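Local coordinates for protein aminodeoxyfutalosine deaminase (Deinococcus radiodurans, PDB 2IMR) that catalyses the zinc-dependent deamination of aminodeoxyfutalosine to futalosine, a step of menaquinone biosynthesis, and acts more weakly on adenosine and related nucleosides, at residues Cys43-Thr48 with Ala53-Gly58; Arg221-Leu226 with Arg287-Leu292; Glu157-Leu162 with Leu172-Leu177. One frame throughout, in Å; residues are numbered along the deposited sequence.

Interaction 1: residues Cys43-Thr48 with Ala53-Gly58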
loop_
_atom_site.group_PDB
_atom_site.type_symbol
_atom_site.label_atom_id
_atom_site.label_comp_id
_atom_site.label_asym_id
_atom_site.label_seq_id
_atom_site.Cartn_x
_atom_site.Cartn_y
_atom_site.Cartn_z
ATOM N N CYS A 43 -18.053 -4.691 -19.825
ATOM C CA CYS A 43 -16.645 -4.736 -19.444
ATOM C C CYS A 43 -16.246 -6.155 -19.063
ATOM O O CYS A 43 -17.092 -7.052 -18.999
ATOM C CB CYS A 43 -16.384 -3.783 -18.274
ATOM S SG CYS A 43 -17.389 -4.054 -16.782
ATOM N N ASP A 44 -14.958 -6.362 -18.810
ATOM C CA ASP A 44 -14.483 -7.685 -18.436
ATOM C C ASP A 44 -14.667 -7.901 -16.949
ATOM O O ASP A 44 -14.992 -9.003 -16.508
ATOM C CB ASP A 44 -13.014 -7.857 -18.822
ATOM C CG ASP A 44 -12.795 -7.741 -20.316
ATOM O OD1 ASP A 44 -13.614 -8.295 -21.078
ATOM O OD2 ASP A 44 -11.804 -7.106 -20.732
ATOM N N VAL A 45 -14.456 -6.844 -16.174
ATOM C CA VAL A 45 -14.616 -6.916 -14.732
ATOM C C VAL A 45 -15.312 -5.673 -14.208
ATOM O O VAL A 45 -14.875 -4.544 -14.453
ATOM C CB VAL A 45 -13.257 -7.053 -14.007
ATOM C CG1 VAL A 45 -13.467 -6.996 -12.504
ATOM C CG2 VAL A 45 -12.590 -8.358 -14.396
ATOM N N LEU A 46 -16.401 -5.893 -13.482
ATOM C CA LEU A 46 -17.176 -4.813 -12.903
ATOM C C LEU A 46 -17.156 -4.865 -11.382
ATOM O O LEU A 46 -17.322 -5.930 -10.792
ATOM C CB LEU A 46 -18.629 -4.902 -13.373
ATOM C CG LEU A 46 -19.644 -4.158 -12.500
ATOM C CD1 LEU A 46 -19.528 -2.665 -12.738
ATOM C CD2 LEU A 46 -21.054 -4.638 -12.825
ATOM N N TYR A 47 -16.942 -3.719 -10.749
ATOM C CA TYR A 47 -16.975 -3.657 -9.295
ATOM C C TYR A 47 -17.861 -2.482 -8.904
ATOM O O TYR A 47 -17.564 -1.333 -9.228
ATOM C CB TYR A 47 -15.580 -3.475 -8.693
ATOM C CG TYR A 47 -15.628 -3.521 -7.181
ATOM C CD1 TYR A 47 -16.020 -4.685 -6.519
ATOM C CD2 TYR A 47 -15.372 -2.384 -6.417
ATOM C CE1 TYR A 47 -16.165 -4.715 -5.132
ATOM C CE2 TYR A 47 -15.513 -2.403 -5.028
ATOM C CZ TYR A 47 -15.914 -3.573 -4.395
ATOM O OH TYR A 47 -16.077 -3.599 -3.028
ATOM N N THR A 48 -18.954 -2.783 -8.205
ATOM C CA THR A 48 -19.914 -1.766 -7.783
ATOM C C THR A 48 -19.578 -1.126 -6.443
ATOM O O THR A 48 -18.808 -1.675 -5.653
ATOM C CB THR A 48 -21.326 -2.368 -7.701
ATOM O OG1 THR A 48 -21.330 -3.447 -6.759
ATOM C CG2 THR A 48 -21.749 -2.906 -9.056
ATOM N N ALA A 53 -16.640 -8.248 -6.738
ATOM C CA ALA A 53 -16.570 -7.869 -8.149
ATOM C C ALA A 53 -17.288 -8.915 -8.992
ATOM O O ALA A 53 -17.511 -10.039 -8.537
ATOM C CB ALA A 53 -15.112 -7.745 -8.590
ATOM N N GLN A 54 -17.635 -8.542 -10.221
ATOM C CA GLN A 54 -18.358 -9.424 -11.131
ATOM C C GLN A 54 -17.704 -9.479 -12.512
ATOM O O GLN A 54 -17.217 -8.469 -13.020
ATOM C CB GLN A 54 -19.800 -8.924 -11.255
ATOM C CG GLN A 54 -20.298 -8.265 -9.971
ATOM C CD GLN A 54 -21.665 -7.627 -10.109
ATOM O OE1 GLN A 54 -22.057 -6.799 -9.282
ATOM N NE2 GLN A 54 -22.404 -8.013 -11.145
ATOM N N SER A 55 -17.708 -10.657 -13.126
ATOM C CA SER A 55 -17.098 -10.820 -14.443
ATOM C C SER A 55 -17.728 -11.959 -15.238
ATOM O O SER A 55 -17.805 -13.090 -14.757
ATOM C CB SER A 55 -15.595 -11.074 -14.284
ATOM O OG SER A 55 -14.984 -11.357 -15.529
ATOM N N PRO A 56 -18.191 -11.676 -16.470
ATOM C CA PRO A 56 -18.156 -10.367 -17.139
ATOM C C PRO A 56 -19.053 -9.361 -16.426
ATOM O O PRO A 56 -19.799 -9.725 -15.518
ATOM C CB PRO A 56 -18.653 -10.685 -18.548
ATOM C CG PRO A 56 -18.250 -12.121 -18.738
ATOM C CD PRO A 56 -18.633 -12.719 -17.410
ATOM N N GLY A 57 -18.982 -8.099 -16.840
ATOM C CA GLY A 57 -19.790 -7.075 -16.201
ATOM C C GLY A 57 -20.467 -6.122 -17.168
ATOM O O GLY A 57 -20.158 -6.092 -18.357
ATOM N N GLY A 58 -21.404 -5.340 -16.644
ATOM C CA GLY A 58 -22.127 -4.393 -17.469
ATOM C C GLY A 58 -22.836 -3.355 -16.628
ATOM O O GLY A 58 -23.109 -3.570 -15.444
#

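Interaction 2: residues Arg221-Leu226 with Arg287-Leu292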
loop_
_atom_site.group_PDB
_atom_site.type_symbol
_atom_site.label_atom_id
_atom_site.label_comp_id
_atom_site.label_asym_id
_atom_site.label_seq_id
_atom_site.Cartn_x
_atom_site.Cartn_y
_atom_site.Cartn_z
ATOM N N ARG A 221 12.766 -2.173 20.821
ATOM C CA ARG A 221 12.164 -1.292 21.813
ATOM C C ARG A 221 11.329 -0.185 21.167
ATOM O O ARG A 221 10.186 0.047 21.558
ATOM C CB ARG A 221 13.253 -0.679 22.697
ATOM C CG ARG A 221 12.703 0.199 23.804
ATOM C CD ARG A 221 13.802 0.727 24.715
ATOM N NE ARG A 221 13.251 1.613 25.738
ATOM C CZ ARG A 221 12.356 1.237 26.648
ATOM N NH1 ARG A 221 11.912 -0.013 26.668
ATOM N NH2 ARG A 221 11.895 2.114 27.529
ATOM N N LEU A 222 11.894 0.498 20.175
ATOM C CA LEU A 222 11.171 1.573 19.501
ATOM C C LEU A 222 9.945 1.030 18.755
ATOM O O LEU A 222 8.902 1.683 18.702
ATOM C CB LEU A 222 12.103 2.306 18.529
ATOM C CG LEU A 222 11.493 3.452 17.708
ATOM C CD1 LEU A 222 10.860 4.480 18.642
ATOM C CD2 LEU A 222 12.567 4.092 16.845
ATOM N N MET A 223 10.071 -0.166 18.188
ATOM C CA MET A 223 8.962 -0.779 17.458
ATOM C C MET A 223 7.760 -1.004 18.379
ATOM O O MET A 223 6.619 -0.728 18.005
ATOM C CB MET A 223 9.403 -2.111 16.844
ATOM C CG MET A 223 8.320 -2.819 16.023
ATOM S SD MET A 223 7.866 -1.921 14.517
ATOM C CE MET A 223 9.200 -2.413 13.442
ATOM N N ARG A 224 8.013 -1.510 19.583
ATOM C CA ARG A 224 6.932 -1.745 20.532
ATOM C C ARG A 224 6.355 -0.448 21.079
ATOM O O ARG A 224 5.149 -0.351 21.304
ATOM C CB ARG A 224 7.404 -2.627 21.690
ATOM C CG ARG A 224 7.508 -4.092 21.324
ATOM C CD ARG A 224 7.475 -4.973 22.567
ATOM N NE ARG A 224 6.348 -4.663 23.454
ATOM C CZ ARG A 224 5.084 -4.527 23.059
ATOM N NH1 ARG A 224 4.761 -4.666 21.780
ATOM N NH2 ARG A 224 4.135 -4.263 23.951
ATOM N N LEU A 225 7.210 0.548 21.305
ATOM C CA LEU A 225 6.731 1.832 21.803
ATOM C C LEU A 225 5.786 2.423 20.768
ATOM O O LEU A 225 4.732 2.965 21.103
ATOM C CB LEU A 225 7.895 2.804 22.036
ATOM C CG LEU A 225 8.806 2.558 23.242
ATOM C CD1 LEU A 225 9.921 3.602 23.273
ATOM C CD2 LEU A 225 7.978 2.622 24.517
ATOM N N LEU A 226 6.164 2.300 19.500
ATOM C CA LEU A 226 5.352 2.838 18.418
ATOM C C LEU A 226 4.043 2.079 18.223
ATOM O O LEU A 226 2.978 2.695 18.122
ATOM C CB LEU A 226 6.145 2.831 17.105
ATOM C CG LEU A 226 7.395 3.718 17.053
ATOM C CD1 LEU A 226 8.194 3.406 15.776
ATOM C CD2 LEU A 226 6.981 5.194 17.103
ATOM N N ARG A 287 7.763 -13.648 12.138
ATOM C CA ARG A 287 7.696 -14.327 13.429
ATOM C C ARG A 287 8.233 -13.376 14.495
ATOM O O ARG A 287 7.696 -13.290 15.594
ATOM C CB ARG A 287 8.520 -15.612 13.414
ATOM C CG ARG A 287 8.373 -16.416 14.691
ATOM C CD ARG A 287 9.308 -17.610 14.736
ATOM N NE ARG A 287 9.385 -18.130 16.097
ATOM C CZ ARG A 287 10.460 -18.704 16.625
ATOM N NH1 ARG A 287 11.565 -18.845 15.905
ATOM N NH2 ARG A 287 10.436 -19.115 17.887
ATOM N N TYR A 288 9.298 -12.659 14.155
ATOM C CA TYR A 288 9.884 -11.684 15.063
ATOM C C TYR A 288 8.826 -10.688 15.546
ATOM O O TYR A 288 8.653 -10.486 16.747
ATOM C CB TYR A 288 11.017 -10.932 14.358
ATOM C CG TYR A 288 11.365 -9.603 14.987
ATOM C CD1 TYR A 288 11.819 -9.529 16.303
ATOM C CD2 TYR A 288 11.235 -8.413 14.260
ATOM C CE1 TYR A 288 12.135 -8.303 16.887
ATOM C CE2 TYR A 288 11.546 -7.185 14.831
ATOM C CZ TYR A 288 11.995 -7.137 16.145
ATOM O OH TYR A 288 12.303 -5.925 16.717
ATOM N N LEU A 289 8.116 -10.061 14.609
ATOM C CA LEU A 289 7.085 -9.086 14.969
ATOM C C LEU A 289 5.935 -9.711 15.745
ATOM O O LEU A 289 5.385 -9.107 16.663
ATOM C CB LEU A 289 6.520 -8.415 13.716
ATOM C CG LEU A 289 7.469 -7.492 12.952
ATOM C CD1 LEU A 289 6.789 -7.006 11.667
ATOM C CD2 LEU A 289 7.853 -6.322 13.845
ATOM N N ASP A 290 5.564 -10.925 15.359
ATOM C CA ASP A 290 4.467 -11.614 16.015
ATOM C C ASP A 290 4.800 -11.896 17.480
ATOM O O ASP A 290 4.000 -11.604 18.372
ATOM C CB ASP A 290 4.160 -12.916 15.272
ATOM C CG ASP A 290 2.847 -13.543 15.711
ATOM O OD1 ASP A 290 1.881 -12.791 15.976
ATOM O OD2 ASP A 290 2.777 -14.786 15.773
ATOM N N GLU A 291 5.985 -12.444 17.731
ATOM C CA GLU A 291 6.384 -12.757 19.101
ATOM C C GLU A 291 6.717 -11.506 19.901
ATOM O O GLU A 291 6.682 -11.523 21.133
ATOM C CB GLU A 291 7.571 -13.720 19.107
ATOM C CG GLU A 291 7.315 -14.973 18.291
ATOM C CD GLU A 291 8.311 -16.075 18.560
ATOM O OE1 GLU A 291 9.481 -15.768 18.878
ATOM O OE2 GLU A 291 7.926 -17.255 18.438
ATOM N N LEU A 292 7.036 -10.421 19.200
ATOM C CA LEU A 292 7.344 -9.167 19.868
ATOM C C LEU A 292 6.050 -8.530 20.348
ATOM O O LEU A 292 6.068 -7.622 21.178
ATOM C CB LEU A 292 8.071 -8.208 18.916
ATOM C CG LEU A 292 8.508 -6.864 19.505
ATOM C CD1 LEU A 292 9.414 -7.089 20.711
ATOM C CD2 LEU A 292 9.246 -6.061 18.442
#

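Interaction 3: residues Glu157-Leu162 with Leu172-Leu177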
loop_
_atom_site.group_PDB
_atom_site.type_symbol
_atom_site.label_atom_id
_atom_site.label_comp_id
_atom_site.label_asym_id
_atom_site.label_seq_id
_atom_site.Cartn_x
_atom_site.Cartn_y
_atom_site.Cartn_z
ATOM N N GLU A 157 7.761 18.913 7.331
ATOM C CA GLU A 157 7.180 20.003 6.552
ATOM C C GLU A 157 6.269 19.481 5.450
ATOM O O GLU A 157 5.336 20.163 5.030
ATOM C CB GLU A 157 8.282 20.894 5.969
ATOM C CG GLU A 157 8.813 21.903 6.976
ATOM C CD GLU A 157 9.803 22.886 6.380
ATOM O OE1 GLU A 157 9.538 23.412 5.277
ATOM O OE2 GLU A 157 10.838 23.141 7.026
ATOM N N VAL A 158 6.544 18.271 4.972
ATOM C CA VAL A 158 5.706 17.669 3.949
ATOM C C VAL A 158 4.389 17.281 4.609
ATOM O O VAL A 158 3.319 17.500 4.040
ATOM C CB VAL A 158 6.386 16.429 3.321
ATOM C CG1 VAL A 158 5.368 15.584 2.555
ATOM C CG2 VAL A 158 7.492 16.890 2.391
ATOM N N MET A 159 4.460 16.727 5.819
ATOM C CA MET A 159 3.238 16.355 6.527
ATOM C C MET A 159 2.386 17.607 6.726
ATOM O O MET A 159 1.168 17.574 6.533
ATOM C CB MET A 159 3.549 15.729 7.891
ATOM C CG MET A 159 2.296 15.284 8.653
ATOM S SD MET A 159 1.408 13.905 7.871
ATOM C CE MET A 159 2.275 12.480 8.606
ATOM N N ASP A 160 3.021 18.710 7.117
ATOM C CA ASP A 160 2.289 19.958 7.320
ATOM C C ASP A 160 1.511 20.326 6.056
ATOM O O ASP A 160 0.329 20.669 6.114
ATOM C CB ASP A 160 3.236 21.118 7.662
ATOM C CG ASP A 160 3.870 20.985 9.041
ATOM O OD1 ASP A 160 3.241 20.390 9.940
ATOM O OD2 ASP A 160 4.991 21.500 9.226
ATOM N N ALA A 161 2.183 20.244 4.913
ATOM C CA ALA A 161 1.568 20.586 3.634
ATOM C C ALA A 161 0.469 19.624 3.188
ATOM O O ALA A 161 -0.618 20.054 2.802
ATOM C CB ALA A 161 2.640 20.674 2.555
ATOM N N LEU A 162 0.748 18.325 3.231
ATOM C CA LEU A 162 -0.236 17.337 2.790
ATOM C C LEU A 162 -1.467 17.273 3.680
ATOM O O LEU A 162 -2.589 17.080 3.206
ATOM C CB LEU A 162 0.414 15.956 2.698
ATOM C CG LEU A 162 1.594 15.869 1.721
ATOM C CD1 LEU A 162 2.113 14.439 1.667
ATOM C CD2 LEU A 162 1.149 16.321 0.335
ATOM N N LEU A 172 -2.065 9.442 6.077
ATOM C CA LEU A 172 -0.696 9.935 5.925
ATOM C C LEU A 172 0.085 9.359 7.103
ATOM O O LEU A 172 -0.127 9.765 8.248
ATOM C CB LEU A 172 -0.656 11.467 5.988
ATOM C CG LEU A 172 -1.522 12.200 4.962
ATOM C CD1 LEU A 172 -1.393 13.706 5.173
ATOM C CD2 LEU A 172 -1.095 11.806 3.552
ATOM N N TYR A 173 0.968 8.404 6.815
ATOM C CA TYR A 173 1.777 7.741 7.834
ATOM C C TYR A 173 3.142 8.410 8.017
ATOM O O TYR A 173 3.918 8.512 7.062
ATOM C CB TYR A 173 2.012 6.280 7.443
ATOM C CG TYR A 173 0.766 5.469 7.146
ATOM C CD1 TYR A 173 0.165 4.683 8.130
ATOM C CD2 TYR A 173 0.227 5.440 5.857
ATOM C CE1 TYR A 173 -0.934 3.882 7.835
ATOM C CE2 TYR A 173 -0.869 4.647 5.551
ATOM C CZ TYR A 173 -1.444 3.868 6.539
ATOM O OH TYR A 173 -2.509 3.061 6.218
ATOM N N PHE A 174 3.439 8.837 9.242
ATOM C CA PHE A 174 4.719 9.482 9.541
ATOM C C PHE A 174 5.755 8.380 9.727
ATOM O O PHE A 174 5.619 7.536 10.605
ATOM C CB PHE A 174 4.603 10.330 10.815
ATOM C CG PHE A 174 5.819 11.170 11.108
ATOM C CD1 PHE A 174 6.429 11.913 10.100
ATOM C CD2 PHE A 174 6.331 11.249 12.401
ATOM C CE1 PHE A 174 7.532 12.724 10.374
ATOM C CE2 PHE A 174 7.436 12.056 12.689
ATOM C CZ PHE A 174 8.038 12.797 11.673
ATOM N N GLU A 175 6.794 8.387 8.901
ATOM C CA GLU A 175 7.806 7.337 8.984
ATOM C C GLU A 175 8.837 7.556 10.084
ATOM O O GLU A 175 9.343 8.658 10.260
ATOM C CB GLU A 175 8.512 7.189 7.634
ATOM C CG GLU A 175 9.219 5.859 7.462
ATOM C CD GLU A 175 9.715 5.649 6.047
ATOM O OE1 GLU A 175 10.583 6.425 5.599
ATOM O OE2 GLU A 175 9.234 4.711 5.384
ATOM N N VAL A 176 9.130 6.494 10.830
ATOM C CA VAL A 176 10.118 6.558 11.903
ATOM C C VAL A 176 11.194 5.518 11.622
ATOM O O VAL A 176 10.892 4.372 11.305
ATOM C CB VAL A 176 9.480 6.280 13.273
ATOM C CG1 VAL A 176 10.554 6.315 14.364
ATOM C CG2 VAL A 176 8.405 7.316 13.554
ATOM N N LEU A 177 12.453 5.923 11.746
ATOM C CA LEU A 177 13.568 5.032 11.452
ATOM C C LEU A 177 14.756 5.247 12.388
ATOM O O LEU A 177 15.350 6.312 12.399
ATOM C CB LEU A 177 14.009 5.263 9.996
ATOM C CG LEU A 177 15.016 4.371 9.256
ATOM C CD1 LEU A 177 15.111 4.868 7.815
ATOM C CD2 LEU A 177 16.393 4.401 9.909
#

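Interaction 1: residues Cys43-Thr48 with Ala53-Gly58
C43 and G57 form an antiparallel hydrogen-bonded pair, with C43 N to G57 O at 2.9 Å and G57 N to C43 O at 3.1 Å. L46 and Q54 make the second such pair. Here L46 N meets Q54 O at 2.7 Å with an N-H...O angle of 179°, and Q54 N returns to L46 O. The two pairs are three residues apart on each strand, not the two of a regular antiparallel pairing, so the backbone is irregular between them, where the peptide bond before P56 is cis.

One side-chain hydrogen bond fills this gap. S55 OG, anti to its own nitrogen (chi1 175°), donates to D44 O over a short 2.5 Å, while P56 CA also points a hydrogen at D44 O. The D44 carboxylate turns elsewhere, to a salt bridge with R86.

Apolar contact is modest. L46 CB lies 3.8 Å from G57 CA, filling the place where a side chain of residue 57 would sit. A53 CA lies at the edge of the Y47 ring, near its plane, 3.6 Å from Y47 CD1, and A53 CB adds an apolar contact with the same ring atom.

The L46-Q54 pair therefore closes the hairpin of strands 45-47 and 53-54, the C43-G57 pair carries the pairing on into the next sheet, and D44 O, which faces no backbone donor of the other segment, is satisfied by the serine hydroxyl.

Interaction 2: residues Arg221-Leu226 with Arg287-Leu292
L289 is the first residue along 287-292 to touch the other helix. Its CG is anti to the carbonyl carbon (chi1 -68°), which lets CD2 come up against M223, where it meets M223 CG at 4.2 Å. The M223 chain, bent at both chi2 and chi3, crosses L289 at about a right angle and brings CE equally near the same methyl, so L289 CD2 sits against the curve of the thioether.

L292, three residues on, carries most of the contact. Its CD2 lies 4.1 Å from M223 CG, and its CG and CD1 lie against the aliphatic part of R224. The two chains run alongside each other in opposite senses, with L292 CG 3.5 Å from R224 CG and L292 CD1 3.4 Å from R224 CD, a tight fit. The bend of R224 at chi3 carries NH1 to 3.3 Å from L292 O, obliquely to the guanidinium, while NH2 has its salt bridge with D228. A positive group beside this carbonyl would probably be favoured electrostatically, although the D228 carboxylate already offsets part of its charge.

The segment axes approach to 11.3 Å and cross at -59°, so side chains bridge the gap, R224 alone reaching a backbone atom, L292 O. M223 also rests on P212 of strand 206-212, just before H213, a predicted substrate-binding residue. This is packing in the outer helical layer of the amidohydrolase TIM barrel.

Interaction 3: residues Glu157-Leu162 with Leu172-Leu177
M159 lies obliquely across L172 and F174, and its thioether is the central piece of this buried contact. CG stands anti to the backbone N (chi1 -178°), aiming the chain from the helix at the strand, and bends at chi2 and chi3 then carry CE across to the backbone at L172 and on to F174 CB. As a result M159 SD sits 3.7 Å from L172 CB, while CE goes further, to 3.6 Å from L172 O and 3.9 Å from F174 CB. CE approaches the F174 ring obliquely; that ring has an edge-to-face partner in W198.

L172 points back between two helix residues one turn apart. Its CB and CD1 both lie against M159 SD, and CD1 also meets L162 CB at 3.8 Å. An alanine at M159 would remove both the sulfur and the terminal methyl, and would probably open a gap over L172 and F174 CB that leaves the leucine side chain less firmly fixed.

The segment axes run 10.1 Å apart at 175°, nearly antiparallel, as expected of a helix that returns the chain between two parallel strands. Strand residues alternate: L172 faces the helix, whereas Y173 points away from it, its side chain about 6 Å from that of the zinc ligand H99. E175, a predicted substrate-binding residue, follows on the same strand. Strand 149-153, helix 156-163 and strand 170-176 form a beta-alpha-beta unit of the TIM barrel, with M159 and L162 packing the helix on L172 at the strand's outer side.

Along the chain the order is interaction 1, interaction 3, interaction 2. Interactions 2 and 3 belong to the amidohydrolase barrel. Their centres are 22 Å apart and they touch, L222 CD2 of helix 220-233 packing at 3.9 Å on V176 CG1 of strand 170-176. Strand 206-212, neighbour of 170-176 in a parallel sheet, supports both. Interaction 1 lies across the chain's centre, 41 Å from interaction 2 and 37 Å from interaction 3 between centres, with its hairpin packed on helix 380-395. The barrel contacts join helices to the barrel near strands that carry or lead to E175 and H213, both predicted substrate-binding, whereas the hairpin belongs to a beta region away from the annotated sites.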